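Local coordinates for protein KP6 killer toxin subunit beta (Ustilago maydis virus P6, PDB 4GVB) that forms one subunit of a secreted heterodimeric viral toxin that kills sensitive fungal cells, after the alpha subunit has recognised cellular receptors, at residues Q59-C64 with A70-Q75; T25-S30 with L65-A70; D36-E41 with R47-W52; C11-T14 with R20-A23. One frame throughout, in Å; residues are numbered along the deposited sequence.

Contact 1: Q59-C64 with A70-Q75; sequences QFYQAC and AGTNCQ
Thr72 packs its methyl group against the helix backbone at Tyr61 and against the sulfur of Cys64. CG2 lies 3.4 Å from Tyr61 CA. The same methyl is 3.3 Å from Cys64 SG, so one methyl carbon is pressed against both the helix backbone and the sulfur. Phe60 CD2 also comes near, 4.2 Å from Thr72 CG2, at an oblique approach to the ring. Farther along the helix, Cys64 CB meets Ala70 CB at 4.4 Å, and the Cys64 sulfur goes on to Cys11 in a disulfide.

The solvent side is built differently, around the exposed Tyr61. Thr72 places OG1 between its backbone N and its carbonyl carbon (chi1 63°). That brings the hydroxyl to the edge of the Tyr61 ring, in its plane, with OG1 3.6 Å from Tyr61 CD2. The two side chains cross at about a right angle. Tyr61 CE2 comes only to 4.3 Å from Gly71 CA, a looser touch.

Helix 57-67 runs roughly antiparallel to strand 70-76, at 148° and 7.6 Å between the axes of the two short segments. Strand 70-76 is hydrogen-bonded to strand 7-13, and the helix packs on this two-stranded antiparallel sheet. Phe60 also touches Cys9 of strand 7-13 and Thr25 and Ala28 of helix 22-29. Carbon and sulfur contacts carry the join, and the Cys11–Cys64 disulfide ties the same helix covalently to the neighbouring strand 7-13.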
loop_
_atom_site.group_PDB
_atom_site.type_symbol
_atom_site.label_atom_id
_atom_site.label_comp_id
_atom_site.label_asym_id
_atom_site.label_seq_id
_atom_site.Cartn_x
_atom_site.Cartn_y
_atom_site.Cartn_z
ATOM N N GLN B 59 3.428 13.452 -7.841
ATOM C CA GLN B 59 3.907 12.074 -7.802
ATOM C C GLN B 59 3.508 11.385 -6.500
ATOM O O GLN B 59 3.051 10.237 -6.505
ATOM C CB GLN B 59 5.429 12.039 -7.956
ATOM C CG GLN B 59 5.941 12.517 -9.319
ATOM C CD GLN B 59 7.456 12.615 -9.364
ATOM O OE1 GLN B 59 8.095 13.007 -8.381
ATOM N NE2 GLN B 59 8.041 12.254 -10.503
ATOM N N PHE B 60 3.692 12.081 -5.383
ATOM C CA PHE B 60 3.365 11.513 -4.082
ATOM C C PHE B 60 1.885 11.219 -3.945
ATOM O O PHE B 60 1.505 10.211 -3.344
ATOM C CB PHE B 60 3.819 12.412 -2.937
ATOM C CG PHE B 60 3.963 11.682 -1.640
ATOM C CD1 PHE B 60 5.071 10.896 -1.410
ATOM C CD2 PHE B 60 2.971 11.744 -0.669
ATOM C CE1 PHE B 60 5.212 10.200 -0.228
ATOM C CE2 PHE B 60 3.112 11.053 0.512
ATOM C CZ PHE B 60 4.238 10.279 0.730
ATOM N N TYR B 61 1.052 12.106 -4.485
ATOM C CA TYR B 61 -0.394 11.902 -4.487
ATOM C C TYR B 61 -0.763 10.587 -5.167
ATOM O O TYR B 61 -1.600 9.828 -4.675
ATOM C CB TYR B 61 -1.110 13.073 -5.182
ATOM C CG TYR B 61 -2.619 12.945 -5.213
ATOM C CD1 TYR B 61 -3.274 12.428 -6.327
ATOM C CD2 TYR B 61 -3.386 13.336 -4.122
ATOM C CE1 TYR B 61 -4.657 12.313 -6.350
ATOM C CE2 TYR B 61 -4.762 13.220 -4.134
ATOM C CZ TYR B 61 -5.393 12.703 -5.249
ATOM O OH TYR B 61 -6.765 12.586 -5.258
ATOM N N GLN B 62 -0.164 10.339 -6.323
ATOM C CA GLN B 62 -0.400 9.085 -7.034
ATOM C C GLN B 62 0.056 7.914 -6.158
ATOM O O GLN B 62 -0.629 6.890 -6.062
ATOM C CB GLN B 62 0.362 9.073 -8.358
ATOM C CG GLN B 62 0.182 7.791 -9.155
ATOM C CD GLN B 62 0.744 7.885 -10.566
ATOM O OE1 GLN B 62 1.241 8.935 -10.985
ATOM N NE2 GLN B 62 0.666 6.784 -11.307
ATOM N N ALA B 63 1.214 8.080 -5.516
ATOM C CA ALA B 63 1.772 7.054 -4.625
ATOM C C ALA B 63 0.812 6.684 -3.489
ATOM O O ALA B 63 0.531 5.506 -3.250
ATOM C CB ALA B 63 3.120 7.502 -4.065
ATOM N N CYS B 64 0.304 7.695 -2.792
ATOM C CA CYS B 64 -0.651 7.468 -1.711
ATOM C C CYS B 64 -1.862 6.685 -2.212
ATOM O O CYS B 64 -2.303 5.740 -1.572
ATOM C CB CYS B 64 -1.113 8.791 -1.088
ATOM S SG CYS B 64 0.193 9.696 -0.209
ATOM N N ALA B 70 -6.683 7.567 -0.011
ATOM C CA ALA B 70 -6.043 8.614 0.766
ATOM C C ALA B 70 -5.845 9.886 -0.047
ATOM O O ALA B 70 -5.811 9.863 -1.277
ATOM C CB ALA B 70 -4.703 8.122 1.304
ATOM N N GLY B 71 -5.722 10.995 0.664
ATOM C CA GLY B 71 -5.331 12.240 0.047
ATOM C C GLY B 71 -3.927 12.510 0.531
ATOM O O GLY B 71 -3.310 11.651 1.167
ATOM N N THR B 72 -3.421 13.701 0.250
ATOM C CA THR B 72 -2.072 14.025 0.647
ATOM C C THR B 72 -2.030 15.418 1.227
ATOM O O THR B 72 -2.757 16.297 0.786
ATOM C CB THR B 72 -1.102 13.976 -0.541
ATOM O OG1 THR B 72 -1.478 14.978 -1.498
ATOM C CG2 THR B 72 -1.115 12.579 -1.195
ATOM N N ASN B 73 -1.187 15.600 2.231
ATOM C CA ASN B 73 -0.873 16.930 2.714
ATOM C C ASN B 73 0.579 17.146 2.368
ATOM O O ASN B 73 1.422 16.361 2.772
ATOM C CB ASN B 73 -1.059 17.038 4.230
ATOM C CG ASN B 73 -2.503 16.855 4.667
ATOM O OD1 ASN B 73 -3.429 16.847 3.847
ATOM N ND2 ASN B 73 -2.704 16.726 5.974
ATOM N N CYS B 74 0.877 18.190 1.604
ATOM C CA CYS B 74 2.247 18.427 1.177
ATOM C C CYS B 74 2.650 19.830 1.566
ATOM O O CYS B 74 1.818 20.726 1.575
ATOM C CB CYS B 74 2.397 18.262 -0.336
ATOM S SG CYS B 74 2.295 16.566 -0.944
ATOM N N GLN B 75 3.925 20.019 1.889
ATOM C CA GLN B 75 4.429 21.372 2.084
ATOM C C GLN B 75 5.893 21.501 1.709
ATOM O O GLN B 75 6.604 20.508 1.612
ATOM C CB GLN B 75 4.194 21.843 3.512
ATOM C CG GLN B 75 4.674 20.917 4.591
ATOM C CD GLN B 75 4.303 21.428 5.965
ATOM O OE1 GLN B 75 3.316 20.997 6.555
ATOM N NE2 GLN B 75 5.084 22.369 6.475
#

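Contact 2: T25-S30 with L65-A70; sequences TRAACS and LRYSHA
Tyr67 OH and Ala27 O share one water. The water donates to the helix carbonyl oxygen of Ala27 at 2.5 Å, which is unusually short, so the exact length is doubtful. It lies 3.1 Å from Tyr67 OH. It probably bridges the far end of the tyrosine and the backbone of the facing helix.

The direct touch is apolar. Ala27 CB sits over one face of the Tyr67 ring, 3.8 Å from the ring centroid and 11° off the ring normal. This is a CH-pi contact, with the methyl close to the middle of the ring. Tyr67 CG stands anti to the carbonyl carbon (chi1 -70°), which carries the ring from helix 57-67 across to helix 22-29. Ala28 N approaches the ring at 4.2 Å from Tyr67 CD2.

The contact joins helix 22-29 to helix 57-67. Beyond it lies the other subunit of the toxin: Tyr67 packs on Tyr29 of the alpha subunit, and Tyr67 O accepts a hydrogen bond from Asn70 of that subunit. Arg66 makes a cation-pi contact with the same Tyr29 of the alpha subunit. The join between the helices is mainly dispersion between a methyl and a ring face, with a probable water bridge at the phenol end.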
loop_
_atom_site.group_PDB
_atom_site.type_symbol
_atom_site.label_atom_id
_atom_site.label_comp_id
_atom_site.label_asym_id
_atom_site.label_seq_id
_atom_site.Cartn_x
_atom_site.Cartn_y
_atom_site.Cartn_z
ATOM N N THR B 25 1.761 6.287 4.163
ATOM C CA THR B 25 2.877 7.173 3.868
ATOM C C THR B 25 4.186 6.378 3.698
ATOM O O THR B 25 4.931 6.609 2.749
ATOM C CB THR B 25 3.062 8.249 4.960
ATOM O OG1 THR B 25 1.812 8.922 5.197
ATOM C CG2 THR B 25 4.079 9.250 4.526
ATOM N N ARG B 26 4.464 5.472 4.637
ATOM C CA ARG B 26 5.659 4.637 4.566
ATOM C C ARG B 26 5.724 3.866 3.235
ATOM O O ARG B 26 6.772 3.788 2.588
ATOM C CB ARG B 26 5.686 3.677 5.764
ATOM C CG ARG B 26 6.778 2.647 5.728
ATOM C CD ARG B 26 6.852 1.890 7.057
ATOM N NE ARG B 26 6.800 2.800 8.201
ATOM C CZ ARG B 26 5.799 2.848 9.067
ATOM N NH1 ARG B 26 4.761 2.033 8.918
ATOM N NH2 ARG B 26 5.834 3.705 10.078
ATOM N N ALA B 27 4.594 3.304 2.822
ATOM C CA ALA B 27 4.564 2.514 1.590
ATOM C C ALA B 27 4.803 3.405 0.380
ATOM O O ALA B 27 5.558 3.064 -0.524
ATOM C CB ALA B 27 3.234 1.774 1.462
ATOM N N ALA B 28 4.162 4.569 0.374
ATOM C CA ALA B 28 4.294 5.498 -0.742
ATOM C C ALA B 28 5.706 6.051 -0.846
ATOM O O ALA B 28 6.213 6.269 -1.945
ATOM C CB ALA B 28 3.278 6.635 -0.600
ATOM N N CYS B 29 6.325 6.275 0.312
ATOM C CA CYS B 29 7.651 6.892 0.393
ATOM C C CYS B 29 8.774 6.001 -0.149
ATOM O O CYS B 29 9.765 6.507 -0.670
ATOM C CB CYS B 29 7.975 7.298 1.834
ATOM S SG CYS B 29 9.343 8.496 1.984
ATOM N N SER B 30 8.628 4.684 -0.037
ATOM C CA SER B 30 9.639 3.777 -0.586
ATOM C C SER B 30 9.241 3.222 -1.960
ATOM O O SER B 30 9.006 3.971 -2.912
ATOM C CB SER B 30 9.929 2.639 0.399
ATOM O OG SER B 30 8.758 1.887 0.644
ATOM N N LEU B 65 -2.387 7.084 -3.365
ATOM C CA LEU B 65 -3.607 6.497 -3.898
ATOM C C LEU B 65 -3.425 5.054 -4.362
ATOM O O LEU B 65 -4.395 4.315 -4.487
ATOM C CB LEU B 65 -4.167 7.351 -5.033
ATOM C CG LEU B 65 -5.082 8.507 -4.636
ATOM C CD1 LEU B 65 -5.586 9.192 -5.892
ATOM C CD2 LEU B 65 -6.259 8.009 -3.793
ATOM N N ARG B 66 -2.190 4.661 -4.631
ATOM C CA ARG B 66 -1.909 3.270 -4.963
ATOM C C ARG B 66 -2.063 2.354 -3.750
ATOM O O ARG B 66 -2.267 1.141 -3.896
ATOM C CB ARG B 66 -0.517 3.136 -5.568
ATOM C CG ARG B 66 -0.508 3.428 -7.059
ATOM C CD ARG B 66 0.620 4.343 -7.429
ATOM N NE ARG B 66 1.909 3.659 -7.374
ATOM C CZ ARG B 66 2.618 3.328 -8.447
ATOM N NH1 ARG B 66 2.165 3.624 -9.655
ATOM N NH2 ARG B 66 3.782 2.709 -8.312
ATOM N N TYR B 67 -1.993 2.928 -2.552
ATOM C CA TYR B 67 -1.983 2.095 -1.350
ATOM C C TYR B 67 -3.214 2.180 -0.464
ATOM O O TYR B 67 -3.461 1.279 0.333
ATOM C CB TYR B 67 -0.689 2.304 -0.537
ATOM C CG TYR B 67 0.508 1.732 -1.255
ATOM C CD1 TYR B 67 0.794 0.371 -1.186
ATOM C CD2 TYR B 67 1.328 2.537 -2.031
ATOM C CE1 TYR B 67 1.862 -0.162 -1.862
ATOM C CE2 TYR B 67 2.405 2.006 -2.710
ATOM C CZ TYR B 67 2.663 0.654 -2.618
ATOM O OH TYR B 67 3.734 0.121 -3.293
ATOM N N SER B 68 -3.991 3.249 -0.614
ATOM C CA SER B 68 -5.162 3.462 0.228
ATOM C C SER B 68 -6.088 4.503 -0.383
ATOM O O SER B 68 -5.692 5.242 -1.288
ATOM C CB SER B 68 -4.719 3.924 1.621
ATOM O OG SER B 68 -5.775 3.830 2.570
ATOM N N HIS B 69 -7.326 4.578 0.102
ATOM C CA HIS B 69 -8.166 5.691 -0.320
ATOM C C HIS B 69 -7.728 6.911 0.478
ATOM O O HIS B 69 -8.307 7.237 1.524
ATOM C CB HIS B 69 -9.649 5.441 -0.101
ATOM C CG HIS B 69 -10.519 6.529 -0.659
ATOM N ND1 HIS B 69 -10.633 6.770 -2.010
ATOM C CD2 HIS B 69 -11.290 7.461 -0.049
ATOM C CE1 HIS B 69 -11.447 7.788 -2.211
ATOM N NE2 HIS B 69 -11.857 8.227 -1.036
ATOM N N ALA B 70 -6.683 7.567 -0.011
ATOM C CA ALA B 70 -6.043 8.614 0.766
ATOM C C ALA B 70 -5.845 9.886 -0.047
ATOM O O ALA B 70 -5.811 9.863 -1.277
ATOM C CB ALA B 70 -4.703 8.122 1.304
HETATM O O HOH W 1 6.063 0.739 -1.294
#

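Contact 3: D36-E41 with R47-W52; sequences DGYYTE and RAKYSW
Tyr38 and Arg47 form an antiparallel hydrogen-bonded pair. Tyr38 N gives a 2.8 Å bond to Arg47 O, and Arg47 N returns one to Tyr38 O with an N-H...O angle of 170°. Their side chains lie on the same face of the sheet. Tyr38 CE2 meets Arg47 CB at 3.6 Å, and the phenol oxygen OH reaches Arg47 CD at 3.3 Å. The ring and the guanidinium plane are 28° apart. Ala48 O stands at the ring edge, near its plane, 3.3 Å from Tyr38 CE2.

These two residues close a beta hairpin of strands 38-39 and 46-47. The Cys29–Cys46 disulfide ties it to helix 22-29.

Outward from the pair, Arg47 runs extended to its guanidinium group, where NH1 lies 3.0 Å from Thr40 OG1. NH2 makes a salt bridge to Asp43 in the turn. Tyr38 OH is hydrogen-bonded to Gln79 in the C-terminal tail, which helps fix the ring. Farther along the chain, Lys49 stretches along Gly37, with CE 3.6 Å from Gly37 O. Its NZ ends in a long salt bridge to Asp36 OD1, at 3.5 Å. Gly37 is itself hydrogen-bonded through its backbone to Cys29.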
loop_
_atom_site.group_PDB
_atom_site.type_symbol
_atom_site.label_atom_id
_atom_site.label_comp_id
_atom_site.label_asym_id
_atom_site.label_seq_id
_atom_site.Cartn_x
_atom_site.Cartn_y
_atom_site.Cartn_z
ATOM N N ASP B 36 10.928 6.939 -3.652
ATOM C CA ASP B 36 12.231 6.685 -3.049
ATOM C C ASP B 36 12.775 7.874 -2.235
ATOM O O ASP B 36 13.796 8.471 -2.589
ATOM C CB ASP B 36 13.226 6.259 -4.137
ATOM C CG ASP B 36 14.458 5.581 -3.571
ATOM O OD1 ASP B 36 14.352 4.938 -2.504
ATOM O OD2 ASP B 36 15.533 5.695 -4.195
ATOM N N GLY B 37 12.083 8.216 -1.150
ATOM C CA GLY B 37 12.553 9.243 -0.235
ATOM C C GLY B 37 12.794 8.629 1.126
ATOM O O GLY B 37 12.844 7.407 1.249
ATOM N N TYR B 38 12.938 9.444 2.164
ATOM C CA TYR B 38 13.033 8.846 3.491
ATOM C C TYR B 38 11.890 9.262 4.401
ATOM O O TYR B 38 11.368 10.381 4.298
ATOM C CB TYR B 38 14.395 9.097 4.143
ATOM C CG TYR B 38 14.595 10.508 4.628
ATOM C CD1 TYR B 38 14.394 10.835 5.963
ATOM C CD2 TYR B 38 14.980 11.512 3.750
ATOM C CE1 TYR B 38 14.570 12.137 6.422
ATOM C CE2 TYR B 38 15.169 12.817 4.190
ATOM C CZ TYR B 38 14.960 13.119 5.532
ATOM O OH TYR B 38 15.140 14.413 5.976
ATOM N N TYR B 39 11.513 8.349 5.290
ATOM C CA TYR B 39 10.352 8.517 6.141
ATOM C C TYR B 39 10.751 8.822 7.575
ATOM O O TYR B 39 11.599 8.149 8.138
ATOM C CB TYR B 39 9.509 7.242 6.116
ATOM C CG TYR B 39 8.318 7.329 7.025
ATOM C CD1 TYR B 39 7.197 8.056 6.649
ATOM C CD2 TYR B 39 8.314 6.707 8.269
ATOM C CE1 TYR B 39 6.108 8.158 7.479
ATOM C CE2 TYR B 39 7.216 6.800 9.109
ATOM C CZ TYR B 39 6.114 7.533 8.697
ATOM O OH TYR B 39 5.015 7.644 9.503
ATOM N N THR B 40 10.118 9.826 8.176
ATOM C CA THR B 40 10.437 10.200 9.551
ATOM C C THR B 40 9.355 9.761 10.518
ATOM O O THR B 40 8.255 10.307 10.521
ATOM C CB THR B 40 10.655 11.714 9.684
ATOM O OG1 THR B 40 11.689 12.127 8.782
ATOM C CG2 THR B 40 11.033 12.080 11.120
ATOM N N GLU B 41 9.675 8.778 11.352
ATOM C CA GLU B 41 8.678 8.156 12.219
ATOM C C GLU B 41 7.870 9.124 13.101
ATOM O O GLU B 41 6.655 8.978 13.218
ATOM C CB GLU B 41 9.324 7.046 13.062
ATOM C CG GLU B 41 8.319 6.102 13.725
ATOM C CD GLU B 41 8.979 5.040 14.610
ATOM O OE1 GLU B 41 9.100 5.286 15.835
ATOM O OE2 GLU B 41 9.369 3.963 14.085
ATOM N N ARG B 47 10.363 12.701 3.003
ATOM C CA ARG B 47 11.183 13.781 2.477
ATOM C C ARG B 47 12.120 13.286 1.381
ATOM O O ARG B 47 12.436 12.099 1.320
ATOM C CB ARG B 47 11.995 14.415 3.605
ATOM C CG ARG B 47 11.160 15.067 4.691
ATOM C CD ARG B 47 12.040 15.406 5.887
ATOM N NE ARG B 47 11.381 16.320 6.817
ATOM C CZ ARG B 47 10.568 15.930 7.791
ATOM N NH1 ARG B 47 10.296 14.638 7.963
ATOM N NH2 ARG B 47 10.015 16.834 8.591
ATOM N N ALA B 48 12.550 14.199 0.516
ATOM C CA ALA B 48 13.554 13.886 -0.492
ATOM C C ALA B 48 14.887 13.579 0.198
ATOM O O ALA B 48 15.226 14.192 1.212
ATOM C CB ALA B 48 13.710 15.038 -1.456
ATOM N N LYS B 49 15.635 12.625 -0.342
ATOM C CA LYS B 49 16.930 12.271 0.233
ATOM C C LYS B 49 17.971 13.371 0.003
ATOM O O LYS B 49 18.840 13.607 0.848
ATOM C CB LYS B 49 17.411 10.930 -0.330
ATOM C CG LYS B 49 16.472 9.781 -0.008
ATOM C CD LYS B 49 16.982 8.447 -0.519
ATOM C CE LYS B 49 16.283 7.303 0.206
ATOM N NZ LYS B 49 16.791 5.960 -0.202
ATOM N N TYR B 50 17.865 14.049 -1.138
ATOM C CA TYR B 50 18.759 15.150 -1.476
ATOM C C TYR B 50 17.964 16.260 -2.155
ATOM O O TYR B 50 16.925 15.996 -2.753
ATOM C CB TYR B 50 19.847 14.678 -2.437
ATOM C CG TYR B 50 20.691 13.518 -1.958
ATOM C CD1 TYR B 50 21.702 13.704 -1.021
ATOM C CD2 TYR B 50 20.511 12.244 -2.482
ATOM C CE1 TYR B 50 22.493 12.642 -0.598
ATOM C CE2 TYR B 50 21.292 11.182 -2.070
ATOM C CZ TYR B 50 22.277 11.384 -1.125
ATOM O OH TYR B 50 23.052 10.322 -0.721
ATOM N N SER B 51 18.463 17.492 -2.096
ATOM C CA SER B 51 17.723 18.627 -2.652
ATOM C C SER B 51 17.555 18.514 -4.166
ATOM O O SER B 51 16.586 19.026 -4.737
ATOM C CB SER B 51 18.381 19.964 -2.278
ATOM O OG SER B 51 19.536 20.216 -3.056
ATOM N N TRP B 52 18.498 17.833 -4.811
ATOM C CA TRP B 52 18.452 17.649 -6.255
ATOM C C TRP B 52 17.601 16.428 -6.602
ATOM O O TRP B 52 17.162 16.259 -7.741
ATOM C CB TRP B 52 19.874 17.503 -6.816
ATOM C CG TRP B 52 20.723 16.527 -6.038
ATOM C CD1 TRP B 52 21.597 16.819 -5.029
ATOM C CD2 TRP B 52 20.761 15.099 -6.199
ATOM N NE1 TRP B 52 22.179 15.665 -4.557
ATOM C CE2 TRP B 52 21.683 14.597 -5.259
ATOM C CE3 TRP B 52 20.105 14.202 -7.049
ATOM C CZ2 TRP B 52 21.967 13.233 -5.146
ATOM C CZ3 TRP B 52 20.391 12.848 -6.934
ATOM C CH2 TRP B 52 21.311 12.379 -5.987
#

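Contact 4: C11-T14 with R20-A23; sequences CVDT and RLDA
Arg20, whose backbone lies against Cys11 and Val12, presents the edge of its guanidinium group to Asp22. Asp22 OD1 lies close to the guanidinium plane and takes the NE hydrogen with its syn lone pair, with NE 3.0 Å from OD1. NH2 adds a salt bridge to the other oxygen, OD2, also at 3.0 Å. NH1 makes a weak hydrogen bond to Lys42 O. The pairing fixes the rotation of the guanidinium beside the start of helix 22-29.

The next flat surface is the peptide between Val12 and Asp13, which the Leu21 side chain covers. Leu21 CD1 lies 3.8 Å from Val12 C, and CG comes to 3.7 Å from Asp13 N. Leu21 CG is anti to its carbonyl carbon (chi1 -62°), which brings the branch over this peptide. CD2 goes on to Asp13 CB at 4.2 Å.

One backbone bond joins the segments. Leu21 N donates to Cys11 O over 2.9 Å, almost straight at 170°, though the donor is tilted 30° from the carbonyl plane. Val12 CG1 rests 4.2 Å from Arg20 CA. Asp13 is bonded through its backbone to Val19, while Val12 pairs with Gly71 of strand 70-76. Leu21 also packs on Asn69 of the alpha subunit.

Leu21 is the N-cap residue of helix 22-29, and its carbonyl oxygen is bonded by Thr25 OG1. The arrangement is a single isolated beta bridge, Val12 with Arg20, where the chain returns to the end of strand 7-13 just before a helix begins.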
loop_
_atom_site.group_PDB
_atom_site.type_symbol
_atom_site.label_atom_id
_atom_site.label_comp_id
_atom_site.label_asym_id
_atom_site.label_seq_id
_atom_site.Cartn_x
_atom_site.Cartn_y
_atom_site.Cartn_z
ATOM N N CYS B 11 0.561 10.910 3.546
ATOM C CA CYS B 11 -0.737 10.388 3.122
ATOM C C CYS B 11 -1.707 10.582 4.273
ATOM O O CYS B 11 -1.346 10.367 5.425
ATOM C CB CYS B 11 -0.618 8.891 2.780
ATOM S SG CYS B 11 0.519 8.555 1.431
ATOM N N VAL B 12 -2.934 10.996 3.971
ATOM C CA VAL B 12 -3.917 11.277 5.001
ATOM C C VAL B 12 -5.280 10.704 4.623
ATOM O O VAL B 12 -5.578 10.505 3.443
ATOM C CB VAL B 12 -4.056 12.804 5.245
ATOM C CG1 VAL B 12 -2.736 13.383 5.740
ATOM C CG2 VAL B 12 -4.502 13.513 3.965
ATOM N N ASP B 13 -6.102 10.452 5.631
ATOM C CA ASP B 13 -7.435 9.923 5.403
ATOM C C ASP B 13 -8.310 10.960 4.703
ATOM O O ASP B 13 -8.180 12.168 4.922
ATOM C CB ASP B 13 -8.072 9.483 6.717
ATOM C CG ASP B 13 -9.038 8.330 6.532
ATOM O OD1 ASP B 13 -9.343 7.998 5.366
ATOM O OD2 ASP B 13 -9.480 7.749 7.549
ATOM N N THR B 14 -9.196 10.478 3.846
ATOM C CA THR B 14 -10.086 11.364 3.117
ATOM C C THR B 14 -11.323 11.662 3.964
ATOM O O THR B 14 -12.343 12.080 3.441
ATOM C CB THR B 14 -10.495 10.742 1.766
ATOM O OG1 THR B 14 -11.114 9.468 1.994
ATOM C CG2 THR B 14 -9.280 10.533 0.890
ATOM N N ARG B 20 -3.154 11.610 9.643
ATOM C CA ARG B 20 -1.995 10.915 9.073
ATOM C C ARG B 20 -2.277 9.423 8.969
ATOM O O ARG B 20 -2.781 8.842 9.919
ATOM C CB ARG B 20 -0.799 11.037 10.014
ATOM C CG ARG B 20 -0.287 12.416 10.264
ATOM C CD ARG B 20 0.563 12.417 11.533
ATOM N NE ARG B 20 1.543 11.327 11.556
ATOM C CZ ARG B 20 2.466 11.178 12.505
ATOM N NH1 ARG B 20 2.523 12.054 13.495
ATOM N NH2 ARG B 20 3.335 10.170 12.470
ATOM N N LEU B 21 -1.938 8.805 7.841
ATOM C CA LEU B 21 -2.014 7.344 7.731
ATOM C C LEU B 21 -0.599 6.860 7.538
ATOM O O LEU B 21 -0.107 6.781 6.412
ATOM C CB LEU B 21 -2.873 6.930 6.532
ATOM C CG LEU B 21 -4.347 7.334 6.514
ATOM C CD1 LEU B 21 -5.034 6.916 5.196
ATOM C CD2 LEU B 21 -5.055 6.768 7.709
ATOM N N ASP B 22 0.075 6.563 8.644
ATOM C CA ASP B 22 1.520 6.373 8.617
ATOM C C ASP B 22 2.012 5.224 7.719
ATOM O O ASP B 22 2.944 5.384 6.955
ATOM C CB ASP B 22 2.075 6.264 10.048
ATOM C CG ASP B 22 1.958 7.584 10.829
ATOM O OD1 ASP B 22 1.835 8.667 10.206
ATOM O OD2 ASP B 22 2.004 7.536 12.075
ATOM N N ALA B 23 1.372 4.067 7.804
ATOM C CA ALA B 23 1.808 2.920 7.018
ATOM C C ALA B 23 1.619 3.167 5.521
ATOM O O ALA B 23 2.383 2.666 4.680
ATOM C CB ALA B 23 1.068 1.679 7.463
#

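Overall arrangement
From the N terminus, strand 7-13 leads into contact 4, which closes the short loop before helix 22-29. Contact 2 then opens on that helix and closes only at 65-70, far along the chain. Contact 3 is nested inside this long loop and closes the 38-47 hairpin, held to the helix by a Cys29–Gly37 backbone bond. Contact 1 opens late, on helix 57-67, and closes on strand 70-76. It crosses contact 2, and the two share Ala70. The Cys11–Cys64 disulfide joins contacts 1 and 4, while Ala28 against Ala63 joins contacts 1 and 2. Contacts 3 and 4 lie on opposite sides of the chain's centre, yet Tyr39 touches Asp22.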